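Local coordinates for AlyGC (Glaciecola chathamensis, PDB 5GKD), which cleaves alginate as a polysaccharide lyase of family 6, probably by calcium-assisted beta-elimination at its glycosidic bonds, at residues N45-L50 and H72-G77; I272-L277 and Y408-Q413; T586-R591 and Q618-K623. All coordinates share one frame; numbering follows the deposited sequence.

Contact 1. Residues N45-L50 and H72-G77; sequences NKPITL and HLIVSG
I48, T49 and L50 pair in register with L73, I74 and V75 as two parallel strands on neighbouring coils of the N-terminal beta-helix, close to its first turns. The evidence is the bonding pattern: the strand axes approach to 4.7 Å at 20°, and four backbone bonds alternate between the two strands. I48 N donates to H72 O, I74 N to I48 O (3.0 Å), L50 N to I74 O (2.8 Å, N-H...O 165°) and S76 N to L50 O. I74 is thus gripped at both its N and O, flanking T49, whose CA also lies 3.2 Å from I74 O.

Side chains divide by face. On one, P47 and I74 run side by side in the same direction. With CG1 beside its backbone N and the chain extended to CD1 (chi2 179°), I74 brings that methyl to 3.7 Å from P47 CG. T49 meets it at a slant, its OG1 lying 3.8 Å from I74 CB. The other face carries I48 and L50 against L73 and V75; I48 CB stands 4.2 Å from L73 CD2, and L50 CB 4.3 Å from V75 CG2.

This second face turns into the coil interior, where A40 and F38 of strand 35-41 and L66 and L68 of strand 65-69 meet it. Along this wall of the beta-helix, strand 23-26 pairs with 48-52 and strand 105-112 with 73-81.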
loop_
_atom_site.group_PDB
_atom_site.type_symbol
_atom_site.label_atom_id
_atom_site.label_comp_id
_atom_site.label_asym_id
_atom_site.label_seq_id
_atom_site.Cartn_x
_atom_site.Cartn_y
_atom_site.Cartn_z
ATOM N N ASN A 45 8.397 -49.591 17.546
ATOM C CA ASN A 45 9.691 -49.763 18.209
ATOM C C ASN A 45 10.839 -49.053 17.493
ATOM O O ASN A 45 11.860 -48.757 18.124
ATOM C CB ASN A 45 10.032 -51.255 18.335
ATOM C CG ASN A 45 9.023 -52.019 19.181
ATOM O OD1 ASN A 45 8.765 -51.668 20.338
ATOM N ND2 ASN A 45 8.434 -53.064 18.598
ATOM N N LYS A 46 10.717 -48.801 16.191
ATOM C CA LYS A 46 11.811 -48.261 15.390
ATOM C C LYS A 46 11.261 -47.119 14.554
ATOM O O LYS A 46 10.764 -47.333 13.443
ATOM C CB LYS A 46 12.431 -49.336 14.501
ATOM C CG LYS A 46 12.749 -50.632 15.220
ATOM C CD LYS A 46 14.028 -51.224 14.695
ATOM C CE LYS A 46 13.949 -52.721 14.658
ATOM N NZ LYS A 46 14.940 -53.267 13.684
ATOM N N PRO A 47 11.316 -45.898 15.055
ATOM C CA PRO A 47 10.857 -44.754 14.269
ATOM C C PRO A 47 11.875 -44.380 13.200
ATOM O O PRO A 47 13.034 -44.782 13.238
ATOM C CB PRO A 47 10.731 -43.654 15.322
ATOM C CG PRO A 47 11.827 -43.975 16.273
ATOM C CD PRO A 47 11.858 -45.482 16.360
ATOM N N ILE A 48 11.423 -43.601 12.227
ATOM C CA ILE A 48 12.320 -43.012 11.234
ATOM C C ILE A 48 12.510 -41.544 11.581
ATOM O O ILE A 48 11.531 -40.813 11.765
ATOM C CB ILE A 48 11.779 -43.179 9.811
ATOM C CG1 ILE A 48 11.515 -44.653 9.522
ATOM C CG2 ILE A 48 12.767 -42.631 8.802
ATOM C CD1 ILE A 48 10.848 -44.875 8.194
ATOM N N THR A 49 13.761 -41.120 11.689
ATOM C CA THR A 49 14.116 -39.818 12.230
ATOM C C THR A 49 14.747 -38.953 11.142
ATOM O O THR A 49 15.540 -39.438 10.330
ATOM C CB THR A 49 15.083 -39.990 13.413
ATOM O OG1 THR A 49 14.445 -40.751 14.446
ATOM C CG2 THR A 49 15.528 -38.656 13.974
ATOM N N LEU A 50 14.358 -37.686 11.111
ATOM C CA LEU A 50 15.022 -36.623 10.355
ATOM C C LEU A 50 15.596 -35.644 11.364
ATOM O O LEU A 50 14.839 -35.079 12.156
ATOM C CB LEU A 50 14.030 -35.892 9.455
ATOM C CG LEU A 50 14.412 -35.122 8.185
ATOM C CD1 LEU A 50 13.593 -33.867 8.026
ATOM C CD2 LEU A 50 15.903 -34.881 7.951
ATOM N N HIS A 72 5.001 -42.811 12.951
ATOM C CA HIS A 72 6.203 -43.143 13.710
ATOM C C HIS A 72 7.433 -42.406 13.178
ATOM O O HIS A 72 8.507 -42.977 12.993
ATOM C CB HIS A 72 6.403 -44.660 13.749
ATOM C CG HIS A 72 5.282 -45.368 14.446
ATOM N ND1 HIS A 72 5.111 -45.321 15.817
ATOM C CD2 HIS A 72 4.236 -46.079 13.962
ATOM C CE1 HIS A 72 4.027 -46.001 16.146
ATOM N NE2 HIS A 72 3.474 -46.465 15.039
ATOM N N LEU A 73 7.275 -41.109 12.963
ATOM C CA LEU A 73 8.359 -40.240 12.537
ATOM C C LEU A 73 8.804 -39.357 13.694
ATOM O O LEU A 73 8.019 -39.039 14.590
ATOM C CB LEU A 73 7.923 -39.354 11.364
ATOM C CG LEU A 73 7.192 -40.108 10.251
ATOM C CD1 LEU A 73 6.642 -39.139 9.204
ATOM C CD2 LEU A 73 8.108 -41.154 9.598
ATOM N N ILE A 74 10.067 -38.951 13.651
ATOM C CA ILE A 74 10.619 -37.968 14.573
ATOM C C ILE A 74 11.429 -36.955 13.774
ATOM O O ILE A 74 12.231 -37.338 12.921
ATOM C CB ILE A 74 11.510 -38.621 15.636
ATOM C CG1 ILE A 74 10.751 -39.732 16.366
ATOM C CG2 ILE A 74 12.000 -37.565 16.605
ATOM C CD1 ILE A 74 11.601 -40.428 17.404
ATOM N N VAL A 75 11.224 -35.668 14.041
ATOM C CA VAL A 75 12.025 -34.597 13.455
ATOM C C VAL A 75 12.643 -33.790 14.591
ATOM O O VAL A 75 11.930 -33.378 15.513
ATOM C CB VAL A 75 11.184 -33.683 12.552
ATOM C CG1 VAL A 75 12.055 -32.574 11.989
ATOM C CG2 VAL A 75 10.529 -34.463 11.435
ATOM N N SER A 76 13.956 -33.548 14.525
ATOM C CA SER A 76 14.608 -32.837 15.621
ATOM C C SER A 76 15.844 -32.080 15.155
ATOM O O SER A 76 16.470 -32.414 14.150
ATOM C CB SER A 76 15.001 -33.786 16.754
ATOM O OG SER A 76 16.036 -34.654 16.355
ATOM N N GLY A 77 16.191 -31.055 15.922
ATOM C CA GLY A 77 17.473 -30.393 15.750
ATOM C C GLY A 77 17.588 -29.518 14.527
ATOM O O GLY A 77 18.634 -29.528 13.868
#

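Contact 2. Residues I272-L277 and Y408-Q413; sequences IRNNYL and YGVSTQ
N274 lays its carboxamide against the backbone of V410 and S411. OD1 accepts the N-H of S411 at 2.8 Å, nearly straight (172°) and in the plane of the amide carbonyl, and the same oxygen sits 3.4 Å from V410 CA. With CG swung away from its own backbone N (chi1 -154°), the amide extends toward the loop, while ND2 is held by N249 OD1, so both ends of the group are bonded and its rotation should be fixed. S411 CB lies 3.6 Å from N274 OD1.

N274 and N275 form a corner of the beta-helix, between strand parts 272-273 and 276-277, and N275 is bonded as in the asparagine ladders of parallel beta-helices: its OD1 accepts from N250 N on one neighbouring coil, and its own N donates to N314 OD1 on the other. The loop residue V410 closes over this corner. Its CG2 lies 3.4 Å from N275 O and 4.0 Å from Y276 CB, and CG1 approaches the Y276 ring obliquely. The Y276 hydroxyl bonds to E278 and to L398 N. On the loop side, S411 OG accepts from Q413 N at 3.1 Å, an ST turn that shapes the loop's next step, and S411 O is bonded by Y399 OH.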
loop_
_atom_site.group_PDB
_atom_site.type_symbol
_atom_site.label_atom_id
_atom_site.label_comp_id
_atom_site.label_asym_id
_atom_site.label_seq_id
_atom_site.Cartn_x
_atom_site.Cartn_y
_atom_site.Cartn_z
ATOM N N ILE A 272 -12.134 -25.152 36.051
ATOM C CA ILE A 272 -11.022 -24.234 36.268
ATOM C C ILE A 272 -10.601 -24.431 37.722
ATOM O O ILE A 272 -11.212 -23.866 38.636
ATOM C CB ILE A 272 -11.402 -22.770 35.998
ATOM C CG1 ILE A 272 -11.738 -22.517 34.520
ATOM C CG2 ILE A 272 -10.269 -21.841 36.393
ATOM C CD1 ILE A 272 -13.078 -22.937 34.093
ATOM N N ARG A 273 -9.571 -25.244 37.954
ATOM C CA ARG A 273 -9.184 -25.604 39.305
ATOM C C ARG A 273 -7.679 -25.502 39.482
ATOM O O ARG A 273 -6.898 -25.738 38.558
ATOM C CB ARG A 273 -9.635 -27.023 39.678
ATOM C CG ARG A 273 -8.951 -28.084 38.872
ATOM C CD ARG A 273 -9.049 -29.466 39.498
ATOM N NE ARG A 273 -10.425 -29.901 39.668
ATOM C CZ ARG A 273 -10.996 -30.898 38.991
ATOM N NH1 ARG A 273 -10.311 -31.601 38.084
ATOM N NH2 ARG A 273 -12.265 -31.194 39.245
ATOM N N ASN A 274 -7.289 -25.134 40.698
ATOM C CA ASN A 274 -5.896 -25.158 41.135
ATOM C C ASN A 274 -4.983 -24.292 40.258
ATOM O O ASN A 274 -3.822 -24.627 40.048
ATOM C CB ASN A 274 -5.371 -26.595 41.198
ATOM C CG ASN A 274 -4.251 -26.742 42.189
ATOM O OD1 ASN A 274 -4.310 -26.159 43.257
ATOM N ND2 ASN A 274 -3.203 -27.483 41.829
ATOM N N ASN A 275 -5.481 -23.170 39.754
ATOM C CA ASN A 275 -4.665 -22.225 39.008
ATOM C C ASN A 275 -4.234 -21.048 39.882
ATOM O O ASN A 275 -4.992 -20.559 40.722
ATOM C CB ASN A 275 -5.419 -21.693 37.784
ATOM C CG ASN A 275 -5.856 -22.796 36.851
ATOM O OD1 ASN A 275 -5.044 -23.371 36.114
ATOM N ND2 ASN A 275 -7.144 -23.100 36.873
ATOM N N TYR A 276 -3.023 -20.557 39.630
ATOM C CA TYR A 276 -2.422 -19.471 40.392
ATOM C C TYR A 276 -2.251 -18.250 39.500
ATOM O O TYR A 276 -1.624 -18.341 38.440
ATOM C CB TYR A 276 -1.072 -19.913 40.968
ATOM C CG TYR A 276 -0.353 -18.856 41.766
ATOM C CD1 TYR A 276 0.446 -17.898 41.143
ATOM C CD2 TYR A 276 -0.469 -18.817 43.144
ATOM C CE1 TYR A 276 1.108 -16.948 41.878
ATOM C CE2 TYR A 276 0.181 -17.874 43.885
ATOM C CZ TYR A 276 0.967 -16.942 43.253
ATOM O OH TYR A 276 1.619 -16.022 44.008
ATOM N N LEU A 277 -2.774 -17.108 39.953
ATOM C CA LEU A 277 -2.868 -15.877 39.169
ATOM C C LEU A 277 -2.376 -14.705 40.014
ATOM O O LEU A 277 -2.915 -14.444 41.095
ATOM C CB LEU A 277 -4.312 -15.631 38.702
ATOM C CG LEU A 277 -4.996 -16.660 37.789
ATOM C CD1 LEU A 277 -5.533 -17.851 38.540
ATOM C CD2 LEU A 277 -6.122 -16.024 36.984
ATOM N N TYR A 408 -7.799 -23.049 51.129
ATOM C CA TYR A 408 -8.346 -22.153 50.134
ATOM C C TYR A 408 -7.280 -21.884 49.091
ATOM O O TYR A 408 -6.101 -21.695 49.415
ATOM C CB TYR A 408 -8.806 -20.834 50.751
ATOM C CG TYR A 408 -9.820 -20.993 51.869
ATOM C CD1 TYR A 408 -9.412 -21.146 53.185
ATOM C CD2 TYR A 408 -11.182 -20.975 51.604
ATOM C CE1 TYR A 408 -10.337 -21.275 54.216
ATOM C CE2 TYR A 408 -12.110 -21.105 52.618
ATOM C CZ TYR A 408 -11.681 -21.258 53.925
ATOM O OH TYR A 408 -12.603 -21.400 54.933
ATOM N N GLY A 409 -7.712 -21.832 47.848
ATOM C CA GLY A 409 -6.790 -21.543 46.784
ATOM C C GLY A 409 -5.975 -22.769 46.409
ATOM O O GLY A 409 -6.380 -23.912 46.602
ATOM N N VAL A 410 -4.788 -22.493 45.920
ATOM C CA VAL A 410 -3.956 -23.420 45.171
ATOM C C VAL A 410 -3.208 -24.360 46.122
ATOM O O VAL A 410 -2.824 -23.988 47.234
ATOM C CB VAL A 410 -3.018 -22.555 44.295
ATOM C CG1 VAL A 410 -1.570 -22.720 44.641
ATOM C CG2 VAL A 410 -3.333 -22.666 42.810
ATOM N N SER A 411 -3.010 -25.599 45.680
ATOM C CA SER A 411 -2.204 -26.574 46.403
ATOM C C SER A 411 -0.758 -26.115 46.573
ATOM O O SER A 411 -0.181 -25.432 45.716
ATOM C CB SER A 411 -2.227 -27.910 45.664
ATOM O OG SER A 411 -1.311 -28.810 46.244
ATOM N N THR A 412 -0.157 -26.525 47.694
ATOM C CA THR A 412 1.256 -26.257 47.947
ATOM C C THR A 412 2.198 -27.118 47.109
ATOM O O THR A 412 3.394 -26.812 47.055
ATOM C CB THR A 412 1.604 -26.487 49.426
ATOM O OG1 THR A 412 1.244 -27.827 49.796
ATOM C CG2 THR A 412 0.902 -25.489 50.332
ATOM N N GLN A 413 1.715 -28.196 46.486
ATOM C CA GLN A 413 2.627 -29.040 45.710
ATOM C C GLN A 413 2.831 -28.589 44.264
ATOM O O GLN A 413 3.586 -29.241 43.541
ATOM C CB GLN A 413 2.125 -30.494 45.700
ATOM C CG GLN A 413 2.289 -31.190 47.027
ATOM C CD GLN A 413 1.005 -31.263 47.805
ATOM O OE1 GLN A 413 0.656 -30.357 48.519
ATOM N NE2 GLN A 413 0.304 -32.358 47.688
#

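Contact 3. Residues T586-R591 and Q618-K623; sequences TGDLFR and QGAIAK
D588 and L589 are tied to A620, and F590 to I621 and K623, where two adjacent coils of the C-terminal beta-helix run through a corner into parallel strands 590-592 and 622-625. The backbone bonds set the register. L589 N donates to A620 O at 2.8 Å and 172°, and K623 N to F590 O at 3.1 Å. Between them F590 N reaches I621 O at 3.1 Å from 45° above the carbonyl plane, an approach that misses the lone pairs; the same oxygen lies at the edge of the F590 ring, near its plane. At the start of the corner the bond from G619 N to G587 O is weak.

The polar side-chain bonds converge on D588. Its first torsion, with CG beside the backbone N (chi1 -55°), turns the carboxylate over toward A620 and K623, and OD1 takes the A620 N-H on its anti lone pair at 2.9 Å. The extended side chain of K623 crosses that of D588 at about a right angle, so that CE, at 3.2 Å, comes closer to D588 OD1 than NZ does; the salt bridge from NZ is long, and the NZ hydrogen bond goes to N654 OD1. D588 OD2 takes R591 NH1 at 2.9 Å in the guanidinium plane, while R591 NE pairs with D565. The lack of a side chain at G619 lets its CA come to 3.3 Å from D588 OD1. Were D588 replaced by an alanine, the A620 N-H would probably lose its acceptor, R591 NH1 its carboxylate partner and K623 NZ its distant counter-charge.

On the strand face that carries F590 and A622, away from R591 and K623, F590 CB lies 4.4 Å from A622 CB, with I609 and L607 of strand 606-610 nearby. A buried acid between two cations is likely to stay ionised; backbone bonds and D588 join the coils, K623 adds a probably weaker charge link, and R591 steadies D588 from its own segment.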
loop_
_atom_site.group_PDB
_atom_site.type_symbol
_atom_site.label_atom_id
_atom_site.label_comp_id
_atom_site.label_asym_id
_atom_site.label_seq_id
_atom_site.Cartn_x
_atom_site.Cartn_y
_atom_site.Cartn_z
ATOM N N THR A 586 0.004 22.528 6.780
ATOM C CA THR A 586 -1.199 22.454 5.965
ATOM C C THR A 586 -1.867 21.082 5.978
ATOM O O THR A 586 -3.069 20.997 5.707
ATOM C CB THR A 586 -0.890 22.834 4.512
ATOM O OG1 THR A 586 0.107 21.947 3.993
ATOM C CG2 THR A 586 -0.395 24.271 4.420
ATOM N N GLY A 587 -1.134 20.018 6.270
ATOM C CA GLY A 587 -1.696 18.685 6.326
ATOM C C GLY A 587 -2.221 18.338 7.705
ATOM O O GLY A 587 -2.572 19.209 8.505
ATOM N N ASP A 588 -2.288 17.044 7.979
ATOM C CA ASP A 588 -2.569 16.563 9.325
ATOM C C ASP A 588 -1.271 16.411 10.103
ATOM O O ASP A 588 -0.180 16.360 9.531
ATOM C CB ASP A 588 -3.290 15.221 9.300
ATOM C CG ASP A 588 -4.552 15.252 8.466
ATOM O OD1 ASP A 588 -5.462 16.063 8.747
ATOM O OD2 ASP A 588 -4.632 14.467 7.512
ATOM N N LEU A 589 -1.410 16.329 11.426
ATOM C CA LEU A 589 -0.282 16.010 12.290
ATOM C C LEU A 589 0.027 14.517 12.253
ATOM O O LEU A 589 1.116 14.112 11.831
ATOM C CB LEU A 589 -0.578 16.463 13.719
ATOM C CG LEU A 589 0.302 17.441 14.490
ATOM C CD1 LEU A 589 0.608 16.884 15.876
ATOM C CD2 LEU A 589 1.566 17.822 13.762
ATOM N N PHE A 590 -0.914 13.683 12.691
ATOM C CA PHE A 590 -0.735 12.233 12.711
ATOM C C PHE A 590 -1.860 11.575 11.921
ATOM O O PHE A 590 -3.039 11.716 12.264
ATOM C CB PHE A 590 -0.686 11.694 14.148
ATOM C CG PHE A 590 0.564 12.084 14.888
ATOM C CD1 PHE A 590 1.716 11.348 14.752
ATOM C CD2 PHE A 590 0.593 13.212 15.688
ATOM C CE1 PHE A 590 2.866 11.706 15.410
ATOM C CE2 PHE A 590 1.731 13.570 16.355
ATOM C CZ PHE A 590 2.874 12.812 16.216
ATOM N N ARG A 591 -1.491 10.866 10.863
ATOM C CA ARG A 591 -2.440 10.167 10.007
ATOM C C ARG A 591 -2.374 8.685 10.361
ATOM O O ARG A 591 -1.492 7.963 9.886
ATOM C CB ARG A 591 -2.123 10.439 8.539
ATOM C CG ARG A 591 -2.483 11.854 8.124
ATOM C CD ARG A 591 -1.692 12.327 6.919
ATOM N NE ARG A 591 -2.012 11.579 5.713
ATOM C CZ ARG A 591 -3.125 11.736 5.011
ATOM N NH1 ARG A 591 -4.041 12.602 5.408
ATOM N NH2 ARG A 591 -3.332 11.011 3.918
ATOM N N GLN A 618 -3.817 23.070 9.526
ATOM C CA GLN A 618 -5.070 23.005 8.777
ATOM C C GLN A 618 -5.802 21.684 9.010
ATOM O O GLN A 618 -7.038 21.653 9.004
ATOM C CB GLN A 618 -4.817 23.221 7.288
ATOM C CG GLN A 618 -4.151 24.540 6.936
ATOM C CD GLN A 618 -4.835 25.699 7.591
ATOM O OE1 GLN A 618 -5.980 26.016 7.269
ATOM N NE2 GLN A 618 -4.149 26.336 8.540
ATOM N N GLY A 619 -5.071 20.598 9.217
ATOM C CA GLY A 619 -5.658 19.283 9.364
ATOM C C GLY A 619 -5.889 18.930 10.814
ATOM O O GLY A 619 -5.897 19.788 11.698
ATOM N N ALA A 620 -6.067 17.644 11.064
ATOM C CA ALA A 620 -6.315 17.195 12.423
ATOM C C ALA A 620 -5.009 16.922 13.155
ATOM O O ALA A 620 -4.008 16.522 12.559
ATOM C CB ALA A 620 -7.184 15.942 12.439
ATOM N N ILE A 621 -5.035 17.171 14.465
ATOM C CA ILE A 621 -4.020 16.645 15.375
ATOM C C ILE A 621 -3.820 15.149 15.148
ATOM O O ILE A 621 -2.691 14.654 15.067
ATOM C CB ILE A 621 -4.436 16.922 16.830
ATOM C CG1 ILE A 621 -4.618 18.424 17.063
ATOM C CG2 ILE A 621 -3.459 16.278 17.805
ATOM C CD1 ILE A 621 -5.443 18.737 18.312
ATOM N N ALA A 622 -4.916 14.402 15.075
ATOM C CA ALA A 622 -4.820 12.964 14.886
ATOM C C ALA A 622 -6.120 12.462 14.285
ATOM O O ALA A 622 -7.203 12.899 14.677
ATOM C CB ALA A 622 -4.536 12.235 16.205
ATOM N N LYS A 623 -5.999 11.562 13.323
ATOM C CA LYS A 623 -7.118 10.792 12.802
ATOM C C LYS A 623 -6.756 9.343 13.058
ATOM O O LYS A 623 -5.794 8.834 12.475
ATOM C CB LYS A 623 -7.333 11.044 11.307
ATOM C CG LYS A 623 -7.253 12.500 10.884
ATOM C CD LYS A 623 -7.705 12.673 9.452
ATOM C CE LYS A 623 -8.044 14.138 9.181
ATOM N NZ LYS A 623 -8.523 14.387 7.809
#

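Overall arrangement
The three contacts follow one another along the chain, each closing before the next begins. Contacts 1 and 2 belong to the N-terminal, chondroitinase B-like beta-helix and reach the same run of parallel strands, with centres about 37 Å apart. The calcium site of N180, E183, E212 and E214 falls between them in chain order. Contact 3 lies in the C-terminal beta-helix, about 59 Å from contact 1 and about 51 Å from contact 2 between centres, across the chain's centre from both. None touches another. Each beta-helix is thus held by its own coil-to-coil bonding, seen in contacts 1 and 3, whereas contact 2 fastens a loop preceding the second beta-helix back onto the first.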